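Local coordinates for FrpC operon protein (Neisseria meningitidis, PDB 5EDF) that probably binds the RTX protein FrpC, as an iron-regulated protein of the meningococcus, and may take part in adhesion, at residues 66-71 / 75-80; 85-90 / 96-101; 151-156 / 161-166. All coordinates share one frame; numbering follows the deposited sequence.

In the fold
All three contacts draw on one antiparallel sheet. Contact 1 is the hairpin at one end of it, strands 61-70 and 73-77, with 73-77 outermost. Helix 84-93 follows in the chain and packs in contact 2 on the start of strand 98-105, the next neighbour of 61-70. Contacts 1 and 2, with centres about 11 Å apart, therefore touch directly: Tyr67 N lies 3.2 Å from Ser97 O, and the rings of Tyr66 and His86 stack. Contact 3 is a second hairpin farther across the sheet, its centre about 22 Å from that of contact 1 and about 24 Å from that of contact 2. The side chain of its Ile162 lies about 4 Å from a bound azide ion, probably from the crystallisation liquor.

Contact 1. Residues 66-71 / 75-80; sequences YYKKTD and VLEPYN
Lys68 and Glu77 join the two strands of this beta hairpin by a salt bridge, with Lys68 NZ 2.8 Å from Glu77 OE2. The ammonium meets the syn side of that oxygen, 25° out of the carboxylate plane. A water spans the same pair, accepting from Lys68 NZ and donating to Glu77 OE1 at 2.6 Å. OE1 also takes a hydrogen bond from Asn83 ND2 and lies at the edge of the Tyr66 ring, 3.5 Å from its CD2, where the weakly positive ring hydrogens suit a carboxylate. A long lysine suits its place because the partner stands diagonally across the hairpin: the chain runs straight to CD and bends at chi3 (77°), which swings the ammonium over to Glu77.

The backbone sets this spacing. Tyr66 with Glu77 and Lys68 with Val75 are antiparallel hydrogen-bonded pairs, and all four of their side chains lie on one face. Val75, branched at CB and well suited to a strand, closes the row, its CG2 3.8 Å from Thr70 CG2. Between those pairs, Tyr67 and Leu76 form a non-hydrogen-bonded pair on the other face, Tyr67 CB 3.9 Å from Leu76 CD2. The Tyr67 hydroxyl reaches Glu199 and the backbone N of Arg198.

On its other edge strand 61-70 pairs with 98-105, Val65 bonding to Asp99 and Ile63 to Ile101. Helix 205-224 packs against Leu76 with Tyr211, Gln214 and Val215, while on the opposite face helix 84-93 brings Phe87 against Tyr66.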
loop_
_atom_site.group_PDB
_atom_site.type_symbol
_atom_site.label_atom_id
_atom_site.label_comp_id
_atom_site.label_asym_id
_atom_site.label_seq_id
_atom_site.Cartn_x
_atom_site.Cartn_y
_atom_site.Cartn_z
ATOM N N TYR A 66 -7.011 -4.929 -4.642
ATOM C CA TYR A 66 -7.271 -4.565 -6.016
ATOM C C TYR A 66 -7.605 -3.084 -6.058
ATOM O O TYR A 66 -8.422 -2.600 -5.259
ATOM C CB TYR A 66 -8.443 -5.389 -6.573
ATOM C CG TYR A 66 -8.952 -4.994 -7.944
ATOM C CD1 TYR A 66 -8.164 -5.130 -9.068
ATOM C CD2 TYR A 66 -10.214 -4.496 -8.102
ATOM C CE1 TYR A 66 -8.625 -4.786 -10.315
ATOM C CE2 TYR A 66 -10.687 -4.181 -9.355
ATOM C CZ TYR A 66 -9.881 -4.305 -10.445
ATOM O OH TYR A 66 -10.358 -3.970 -11.723
ATOM N N TYR A 67 -6.972 -2.357 -6.970
ATOM C CA TYR A 67 -7.276 -0.926 -7.117
ATOM C C TYR A 67 -7.995 -0.721 -8.421
ATOM O O TYR A 67 -7.675 -1.333 -9.437
ATOM C CB TYR A 67 -6.034 -0.045 -6.967
ATOM C CG TYR A 67 -5.013 -0.127 -8.104
ATOM C CD1 TYR A 67 -5.133 0.653 -9.229
ATOM C CD2 TYR A 67 -3.954 -1.022 -8.044
ATOM C CE1 TYR A 67 -4.213 0.565 -10.259
ATOM C CE2 TYR A 67 -3.026 -1.105 -9.040
ATOM C CZ TYR A 67 -3.143 -0.309 -10.154
ATOM O OH TYR A 67 -2.192 -0.420 -11.153
ATOM N N LYS A 68 -9.028 0.123 -8.348
ATOM C CA LYS A 68 -9.968 0.301 -9.447
ATOM C C LYS A 68 -10.360 1.756 -9.651
ATOM O O LYS A 68 -10.648 2.473 -8.695
ATOM C CB LYS A 68 -11.220 -0.526 -9.115
ATOM C CG LYS A 68 -12.277 -0.560 -10.153
ATOM C CD LYS A 68 -13.440 -1.427 -9.729
ATOM C CE LYS A 68 -14.365 -0.785 -8.708
ATOM N NZ LYS A 68 -15.602 -1.604 -8.482
ATOM N N LYS A 69 -10.433 2.184 -10.920
ATOM C CA LYS A 69 -10.855 3.537 -11.254
ATOM C C LYS A 69 -12.388 3.639 -11.176
ATOM O O LYS A 69 -13.090 2.759 -11.691
ATOM C CB LYS A 69 -10.377 3.860 -12.665
ATOM C CG LYS A 69 -10.488 5.307 -13.060
ATOM C CD LYS A 69 -9.439 6.132 -12.358
ATOM C CE LYS A 69 -9.561 7.589 -12.731
ATOM N NZ LYS A 69 -8.963 7.862 -14.069
ATOM N N THR A 70 -12.890 4.651 -10.466
ATOM C CA THR A 70 -14.324 4.984 -10.462
ATOM C C THR A 70 -14.537 6.461 -10.823
ATOM O O THR A 70 -13.575 7.172 -11.106
ATOM C CB THR A 70 -14.998 4.657 -9.102
ATOM O OG1 THR A 70 -14.713 5.684 -8.142
ATOM C CG2 THR A 70 -14.527 3.299 -8.568
ATOM N N ASP A 71 -15.803 6.892 -10.838
ATOM C CA ASP A 71 -16.161 8.306 -11.036
ATOM C C ASP A 71 -15.839 9.155 -9.820
ATOM O O ASP A 71 -15.698 10.374 -9.930
ATOM C CB ASP A 71 -17.657 8.440 -11.354
ATOM C CG ASP A 71 -18.006 7.962 -12.757
ATOM O OD1 ASP A 71 -17.088 7.846 -13.602
ATOM O OD2 ASP A 71 -19.205 7.708 -13.020
ATOM N N VAL A 75 -10.497 3.360 -5.977
ATOM C CA VAL A 75 -10.877 2.658 -4.752
ATOM C C VAL A 75 -10.088 1.377 -4.607
ATOM O O VAL A 75 -9.572 0.857 -5.595
ATOM C CB VAL A 75 -12.400 2.354 -4.669
ATOM C CG1 VAL A 75 -13.174 3.647 -4.684
ATOM C CG2 VAL A 75 -12.826 1.407 -5.784
ATOM N N LEU A 76 -10.006 0.887 -3.374
ATOM C CA LEU A 76 -9.344 -0.368 -3.040
ATOM C C LEU A 76 -10.373 -1.399 -2.654
ATOM O O LEU A 76 -11.315 -1.108 -1.904
ATOM C CB LEU A 76 -8.385 -0.197 -1.861
ATOM C CG LEU A 76 -7.387 0.939 -1.978
ATOM C CD1 LEU A 76 -6.547 1.016 -0.696
ATOM C CD2 LEU A 76 -6.539 0.874 -3.261
ATOM N N GLU A 77 -10.143 -2.629 -3.100
ATOM C CA GLU A 77 -11.073 -3.725 -2.824
ATOM C C GLU A 77 -10.364 -4.974 -2.355
ATOM O O GLU A 77 -9.302 -5.294 -2.866
ATOM C CB GLU A 77 -11.868 -4.091 -4.085
ATOM C CG GLU A 77 -12.703 -2.954 -4.596
ATOM C CD GLU A 77 -13.571 -3.282 -5.791
ATOM O OE1 GLU A 77 -13.344 -4.298 -6.475
ATOM O OE2 GLU A 77 -14.505 -2.486 -6.058
ATOM N N PRO A 78 -11.012 -5.756 -1.470
ATOM C CA PRO A 78 -10.579 -7.134 -1.234
ATOM C C PRO A 78 -11.028 -8.002 -2.388
ATOM O O PRO A 78 -11.771 -7.563 -3.268
ATOM C CB PRO A 78 -11.353 -7.504 0.020
ATOM C CG PRO A 78 -12.638 -6.753 -0.117
ATOM C CD PRO A 78 -12.278 -5.480 -0.775
ATOM N N TYR A 79 -10.597 -9.265 -2.366
ATOM C CA TYR A 79 -11.080 -10.238 -3.333
ATOM C C TYR A 79 -12.589 -10.353 -3.273
ATOM O O TYR A 79 -13.176 -10.556 -2.180
ATOM C CB TYR A 79 -10.422 -11.590 -3.038
ATOM C CG TYR A 79 -10.752 -12.755 -3.943
ATOM C CD1 TYR A 79 -9.808 -13.255 -4.828
ATOM C CD2 TYR A 79 -11.997 -13.382 -3.889
ATOM C CE1 TYR A 79 -10.079 -14.348 -5.628
ATOM C CE2 TYR A 79 -12.280 -14.498 -4.687
ATOM C CZ TYR A 79 -11.320 -14.975 -5.559
ATOM O OH TYR A 79 -11.545 -16.087 -6.390
ATOM N N ASN A 80 -13.228 -10.266 -4.434
ATOM C CA ASN A 80 -14.671 -10.470 -4.528
ATOM C C ASN A 80 -15.018 -11.067 -5.882
ATOM O O ASN A 80 -14.144 -11.218 -6.752
ATOM C CB ASN A 80 -15.450 -9.168 -4.199
ATOM C CG ASN A 80 -15.216 -8.060 -5.195
ATOM O OD1 ASN A 80 -15.150 -8.305 -6.397
ATOM N ND2 ASN A 80 -15.143 -6.841 -4.709
HETATM O O HOH W 1 -15.086 -4.623 -8.434
#

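Contact 2. Residues 85-90 / 96-101; sequences AHFIQF and DSVDDI
Asp96 meets His86 through a histidine-carboxylate hydrogen bond, the polar part of the contact between helix 85-90 and residues 96-101. His86 ND1 donates to Asp96 OD1 over 2.7 Å at an N-H...O angle of 162°. The acceptor lies close to the imidazole plane, but the carboxylate is turned almost perpendicular to the ring; the donor reaches the syn side of OD1 from 32° out of the carboxylate plane. On its anti side OD1 accepts from Ser97 N at 2.8 Å. Two donors thus grip one oxygen, fixing the rotation of the carboxylate and probably concentrating charge there. Aspartate suits this place because its short side chain can bind its own following backbone N and still reach the helix. The other oxygen, OD2, packs 3.3 Å from Gln89 CB, while the Gln89 amide turns to Asp93.

Helix 84-93 and strand 98-105 follow each other in the chain, and the helix lies across the start of the strand, with their local axes at 66°. Ser97, centre of an inverse gamma turn, makes the bend between Asp96 and the strand.

The apolar contacts gather on Val98, whose branched side chain serves two aromatic rings. CG1, anti to the valine N, lies over the middle of the Phe90 ring, 3.6 Å from its centroid; CG2 faces the Phe87 ring at 4.3 Å from the centroid. Both are CH-pi contacts.

At the far rim of Phe90, the carboxylate of Asp100 approaches the ring edge, with OD1 3.5 Å from Phe90 CZ. Asp100 OD1 itself is held by Ser64 OG and by a salt bridge to Arg37.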
loop_
_atom_site.group_PDB
_atom_site.type_symbol
_atom_site.label_atom_id
_atom_site.label_comp_id
_atom_site.label_asym_id
_atom_site.label_seq_id
_atom_site.Cartn_x
_atom_site.Cartn_y
_atom_site.Cartn_z
ATOM N N ALA A 85 -10.851 -12.242 -11.182
ATOM C CA ALA A 85 -9.914 -12.572 -12.246
ATOM C C ALA A 85 -8.616 -11.788 -12.138
ATOM O O ALA A 85 -7.557 -12.292 -12.524
ATOM C CB ALA A 85 -10.551 -12.360 -13.604
ATOM N N HIS A 86 -8.691 -10.585 -11.570
ATOM C CA HIS A 86 -7.491 -9.782 -11.347
ATOM C C HIS A 86 -6.598 -10.420 -10.294
ATOM O O HIS A 86 -5.358 -10.444 -10.429
ATOM C CB HIS A 86 -7.847 -8.353 -10.997
ATOM C CG HIS A 86 -8.564 -7.649 -12.101
ATOM N ND1 HIS A 86 -7.897 -7.096 -13.177
ATOM C CD2 HIS A 86 -9.886 -7.454 -12.340
ATOM C CE1 HIS A 86 -8.780 -6.585 -14.020
ATOM N NE2 HIS A 86 -9.993 -6.785 -13.536
ATOM N N PHE A 87 -7.212 -10.937 -9.219
ATOM C CA PHE A 87 -6.466 -11.686 -8.200
ATOM C C PHE A 87 -5.892 -12.995 -8.711
ATOM O O PHE A 87 -4.781 -13.370 -8.328
ATOM C CB PHE A 87 -7.326 -11.939 -6.965
ATOM C CG PHE A 87 -7.475 -10.739 -6.083
ATOM C CD1 PHE A 87 -6.501 -10.456 -5.146
ATOM C CD2 PHE A 87 -8.571 -9.878 -6.164
ATOM C CE1 PHE A 87 -6.622 -9.370 -4.300
ATOM C CE2 PHE A 87 -8.674 -8.767 -5.323
ATOM C CZ PHE A 87 -7.736 -8.507 -4.409
ATOM N N ILE A 88 -6.620 -13.704 -9.570
ATOM C CA ILE A 88 -6.097 -14.953 -10.118
ATOM C C ILE A 88 -4.840 -14.685 -10.953
ATOM O O ILE A 88 -3.853 -15.398 -10.841
ATOM C CB ILE A 88 -7.152 -15.682 -10.966
ATOM C CG1 ILE A 88 -8.215 -16.249 -10.035
ATOM C CG2 ILE A 88 -6.511 -16.778 -11.787
ATOM C CD1 ILE A 88 -9.457 -16.666 -10.694
ATOM N N GLN A 89 -4.882 -13.666 -11.799
ATOM C CA GLN A 89 -3.707 -13.263 -12.536
ATOM C C GLN A 89 -2.541 -12.885 -11.610
ATOM O O GLN A 89 -1.394 -13.283 -11.805
ATOM C CB GLN A 89 -4.061 -12.133 -13.501
ATOM C CG GLN A 89 -2.891 -11.654 -14.359
ATOM C CD GLN A 89 -2.492 -12.660 -15.391
ATOM O OE1 GLN A 89 -3.261 -12.933 -16.320
ATOM N NE2 GLN A 89 -1.284 -13.224 -15.251
ATOM N N PHE A 90 -2.847 -12.094 -10.599
ATOM C CA PHE A 90 -1.863 -11.680 -9.604
ATOM C C PHE A 90 -1.219 -12.881 -8.926
ATOM O O PHE A 90 -0.014 -12.925 -8.751
ATOM C CB PHE A 90 -2.596 -10.785 -8.597
ATOM C CG PHE A 90 -1.889 -10.600 -7.288
ATOM C CD1 PHE A 90 -0.849 -9.729 -7.173
ATOM C CD2 PHE A 90 -2.315 -11.296 -6.167
ATOM C CE1 PHE A 90 -0.220 -9.564 -5.941
ATOM C CE2 PHE A 90 -1.677 -11.121 -4.946
ATOM C CZ PHE A 90 -0.641 -10.268 -4.853
ATOM N N ASP A 96 -0.953 -7.827 -12.448
ATOM C CA ASP A 96 -2.297 -7.266 -12.506
ATOM C C ASP A 96 -2.355 -6.111 -11.502
ATOM O O ASP A 96 -1.346 -5.827 -10.830
ATOM C CB ASP A 96 -3.372 -8.342 -12.257
ATOM C CG ASP A 96 -4.662 -8.095 -13.041
ATOM O OD1 ASP A 96 -5.210 -6.986 -12.982
ATOM O OD2 ASP A 96 -5.127 -9.002 -13.775
ATOM N N SER A 97 -3.500 -5.423 -11.448
ATOM C CA SER A 97 -3.665 -4.201 -10.651
ATOM C C SER A 97 -4.011 -4.541 -9.220
ATOM O O SER A 97 -5.073 -4.192 -8.715
ATOM C CB SER A 97 -4.731 -3.290 -11.257
ATOM O OG SER A 97 -5.977 -3.940 -11.311
ATOM N N VAL A 98 -3.099 -5.268 -8.584
ATOM C CA VAL A 98 -3.232 -5.681 -7.207
ATOM C C VAL A 98 -1.944 -5.275 -6.498
ATOM O O VAL A 98 -0.844 -5.722 -6.869
ATOM C CB VAL A 98 -3.491 -7.192 -7.087
ATOM C CG1 VAL A 98 -3.469 -7.612 -5.622
ATOM C CG2 VAL A 98 -4.832 -7.597 -7.780
ATOM N N ASP A 99 -2.108 -4.451 -5.462
ATOM C CA ASP A 99 -0.987 -3.933 -4.688
ATOM C C ASP A 99 -0.849 -4.692 -3.368
ATOM O O ASP A 99 -1.849 -5.113 -2.774
ATOM C CB ASP A 99 -1.201 -2.444 -4.391
ATOM C CG ASP A 99 -1.227 -1.582 -5.612
ATOM O OD1 ASP A 99 -0.564 -1.897 -6.612
ATOM O OD2 ASP A 99 -1.914 -0.517 -5.564
ATOM N N ASP A 100 0.383 -4.840 -2.897
ATOM C CA ASP A 100 0.684 -5.447 -1.607
ATOM C C ASP A 100 0.997 -4.387 -0.590
ATOM O O ASP A 100 1.740 -3.437 -0.885
ATOM C CB ASP A 100 1.864 -6.389 -1.740
ATOM C CG ASP A 100 1.523 -7.599 -2.569
ATOM O OD1 ASP A 100 0.645 -8.358 -2.157
ATOM O OD2 ASP A 100 2.176 -7.766 -3.617
ATOM N N ILE A 101 0.460 -4.520 0.604
ATOM C CA ILE A 101 0.688 -3.564 1.678
ATOM C C ILE A 101 1.233 -4.317 2.874
ATOM O O ILE A 101 0.592 -5.257 3.358
ATOM C CB ILE A 101 -0.609 -2.779 2.029
ATOM C CG1 ILE A 101 -1.124 -2.012 0.796
ATOM C CG2 ILE A 101 -0.329 -1.871 3.237
ATOM C CD1 ILE A 101 -2.530 -1.498 0.936
#

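Contact 3. Residues 151-156 / 161-166; sequences FYYIKK and AIITHR
His165 O accepts from Phe151 N at 2.8 Å, the shortest of six backbone hydrogen bonds that zip this antiparallel hairpin together. The hydrogen-bonded pairs are Phe151 with His165, Tyr153 with Ile163 and Lys155 with Ala161; in the last, one bond is longer, Ala161 N standing 3.1 Å from Lys155 O and tilted 32° from the carbonyl plane. Phe151 also turns its ring edge to the same carbonyl as its N, CD2 being 3.7 Å from His165 O.

The face of the non-hydrogen-bonded pairs carries the closer side-chain contacts. Tyr152 leans along its neighbour Thr164, whose CG2 makes an off-centre CH-pi contact 4.1 Å from the ring centroid. Tyr152 CG lies anti to its carbonyl carbon (chi1 -61°), which carries the ring across to the partner strand. Here a water donates to Tyr152 OH at 2.9 Å; its link on to Arg166 NH2 is doubtful, since that arginine has two conformers. NH2 has Glu150 as its salt-bridge partner. A tyrosine fits because its ring packs while its hydroxyl reaches the water. Farther along, Ile154 and Ile162 run side by side, CD1 to CD1 at 4.0 Å in one of the two conformers of Ile162, which lines the azide pocket with Leu110, Ser111 and Met114.

Strand 133-138 flanks the hairpin beside 150-155, and 178-186 flanks it beside 161-167. Helix 114-120 covers the face of Tyr152, Ile154 and Ile162 with Met114 and Leu118, whereas helix 205-224 lies on the face of Tyr153 and His165, its Leu208 touching both.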
loop_
_atom_site.group_PDB
_atom_site.type_symbol
_atom_site.label_atom_id
_atom_site.label_comp_id
_atom_site.label_asym_id
_atom_site.label_seq_id
_atom_site.Cartn_x
_atom_site.Cartn_y
_atom_site.Cartn_z
ATOM N N PHE A 151 8.974 13.388 -7.269
ATOM C CA PHE A 151 8.106 14.150 -6.388
ATOM C C PHE A 151 8.034 13.486 -5.024
ATOM O O PHE A 151 8.053 12.237 -4.926
ATOM C CB PHE A 151 6.679 14.164 -6.940
ATOM C CG PHE A 151 6.536 14.828 -8.250
ATOM C CD1 PHE A 151 6.283 16.188 -8.302
ATOM C CD2 PHE A 151 6.672 14.132 -9.422
ATOM C CE1 PHE A 151 6.143 16.852 -9.512
ATOM C CE2 PHE A 151 6.542 14.785 -10.663
ATOM C CZ PHE A 151 6.266 16.155 -10.698
ATOM N N TYR A 152 7.923 14.275 -3.971
ATOM C CA TYR A 152 7.715 13.823 -2.622
ATOM C C TYR A 152 6.534 14.527 -2.045
ATOM O O TYR A 152 6.409 15.741 -2.232
ATOM C CB TYR A 152 8.938 14.115 -1.733
ATOM C CG TYR A 152 10.220 13.459 -2.167
ATOM C CD1 TYR A 152 10.652 12.264 -1.613
ATOM C CD2 TYR A 152 11.013 14.032 -3.165
ATOM C CE1 TYR A 152 11.839 11.677 -2.026
ATOM C CE2 TYR A 152 12.196 13.439 -3.583
ATOM C CZ TYR A 152 12.615 12.265 -3.010
ATOM O OH TYR A 152 13.791 11.700 -3.385
ATOM N N TYR A 153 5.695 13.811 -1.326
ATOM C CA TYR A 153 4.612 14.343 -0.535
ATOM C C TYR A 153 4.773 13.822 0.879
ATOM O O TYR A 153 4.690 12.613 1.105
ATOM C CB TYR A 153 3.266 14.008 -1.145
ATOM C CG TYR A 153 3.185 14.376 -2.618
ATOM C CD1 TYR A 153 3.012 15.682 -3.009
ATOM C CD2 TYR A 153 3.290 13.422 -3.609
ATOM C CE1 TYR A 153 2.973 16.037 -4.369
ATOM C CE2 TYR A 153 3.243 13.757 -4.942
ATOM C CZ TYR A 153 3.074 15.070 -5.317
ATOM O OH TYR A 153 2.994 15.402 -6.658
ATOM N N ILE A 154 4.968 14.702 1.845
ATOM C CA ILE A 154 5.315 14.345 3.209
ATOM C C ILE A 154 4.259 14.862 4.169
ATOM O O ILE A 154 3.992 16.054 4.219
ATOM C CB ILE A 154 6.701 14.910 3.609
ATOM C CG1 ILE A 154 7.759 14.382 2.658
ATOM C CG2 ILE A 154 7.018 14.576 5.055
ATOM C CD1 ILE A 154 9.157 14.860 2.927
ATOM N N LYS A 155 3.691 13.971 4.970
ATOM C CA LYS A 155 2.723 14.280 6.024
ATOM C C LYS A 155 3.399 14.077 7.374
ATOM O O LYS A 155 4.085 13.105 7.543
ATOM C CB LYS A 155 1.543 13.283 5.858
ATOM C CG LYS A 155 0.400 13.274 6.884
ATOM C CD LYS A 155 -0.544 12.099 6.534
ATOM C CE LYS A 155 -1.844 12.118 7.268
ATOM N NZ LYS A 155 -1.732 11.232 8.401
ATOM N N LYS A 156 3.184 14.945 8.371
ATOM C CA LYS A 156 3.693 14.693 9.751
ATOM C C LYS A 156 2.533 14.289 10.681
ATOM O O LYS A 156 1.814 13.376 10.334
ATOM C CB LYS A 156 4.489 15.884 10.280
ATOM C CG LYS A 156 5.768 16.121 9.516
ATOM C CD LYS A 156 6.339 17.474 9.894
ATOM C CE LYS A 156 7.681 17.740 9.261
ATOM N NZ LYS A 156 8.380 18.878 9.927
ATOM N N ALA A 161 3.704 10.130 6.899
ATOM C CA ALA A 161 3.821 9.366 5.674
ATOM C C ALA A 161 4.750 10.085 4.734
ATOM O O ALA A 161 4.800 11.335 4.724
ATOM C CB ALA A 161 2.455 9.199 5.001
ATOM N N ILE A 162 5.467 9.335 3.903
ATOM C CA ILE A 162 6.231 9.895 2.814
ATOM C C ILE A 162 5.888 9.131 1.538
ATOM O O ILE A 162 6.053 7.892 1.469
ATOM C CB ILE A 162 7.760 9.948 3.089
ATOM C CG1 ILE A 162 8.515 10.415 1.837
ATOM C CG2 ILE A 162 8.264 8.607 3.561
ATOM C CD1 ILE A 162 9.893 11.028 2.104
ATOM N N ILE A 163 5.371 9.857 0.536
ATOM C CA ILE A 163 4.969 9.320 -0.741
ATOM C C ILE A 163 5.989 9.842 -1.756
ATOM O O ILE A 163 6.235 11.041 -1.851
ATOM C CB ILE A 163 3.576 9.819 -1.140
ATOM C CG1 ILE A 163 2.523 9.448 -0.103
ATOM C CG2 ILE A 163 3.231 9.279 -2.569
ATOM C CD1 ILE A 163 1.100 10.060 -0.372
ATOM N N THR A 164 6.643 8.937 -2.490
ATOM C CA THR A 164 7.650 9.307 -3.509
ATOM C C THR A 164 7.192 8.795 -4.852
ATOM O O THR A 164 6.849 7.639 -5.006
ATOM C CB THR A 164 9.022 8.732 -3.184
ATOM O OG1 THR A 164 9.379 9.018 -1.833
ATOM C CG2 THR A 164 10.116 9.292 -4.119
ATOM N N HIS A 165 7.115 9.676 -5.831
ATOM C CA HIS A 165 6.595 9.346 -7.173
ATOM C C HIS A 165 7.644 9.767 -8.176
ATOM O O HIS A 165 8.045 10.929 -8.179
ATOM C CB HIS A 165 5.289 10.125 -7.378
ATOM C CG HIS A 165 4.524 9.767 -8.615
ATOM N ND1 HIS A 165 4.033 8.497 -8.854
ATOM C CD2 HIS A 165 4.123 10.526 -9.662
ATOM C CE1 HIS A 165 3.390 8.491 -10.011
ATOM N NE2 HIS A 165 3.388 9.721 -10.501
ATOM N N ARG A 166 8.140 8.851 -8.997
ATOM C CA ARG A 166 9.302 9.123 -9.829
ATOM C C ARG A 166 9.181 8.550 -11.231
ATOM O O ARG A 166 8.571 7.497 -11.450
ATOM C CB ARG A 166 10.559 8.570 -9.163
ATOM C CG ARG A 166 10.443 7.118 -8.760
ATOM C CD ARG A 166 11.746 6.518 -8.268
ATOM N NE ARG A 166 12.527 7.371 -7.364
ATOM C CZ ARG A 166 12.528 7.271 -6.037
ATOM N NH1 ARG A 166 11.773 6.370 -5.415
ATOM N NH2 ARG A 166 13.305 8.074 -5.325
HETATM O O HOH W 2 13.921 8.827 -2.993
#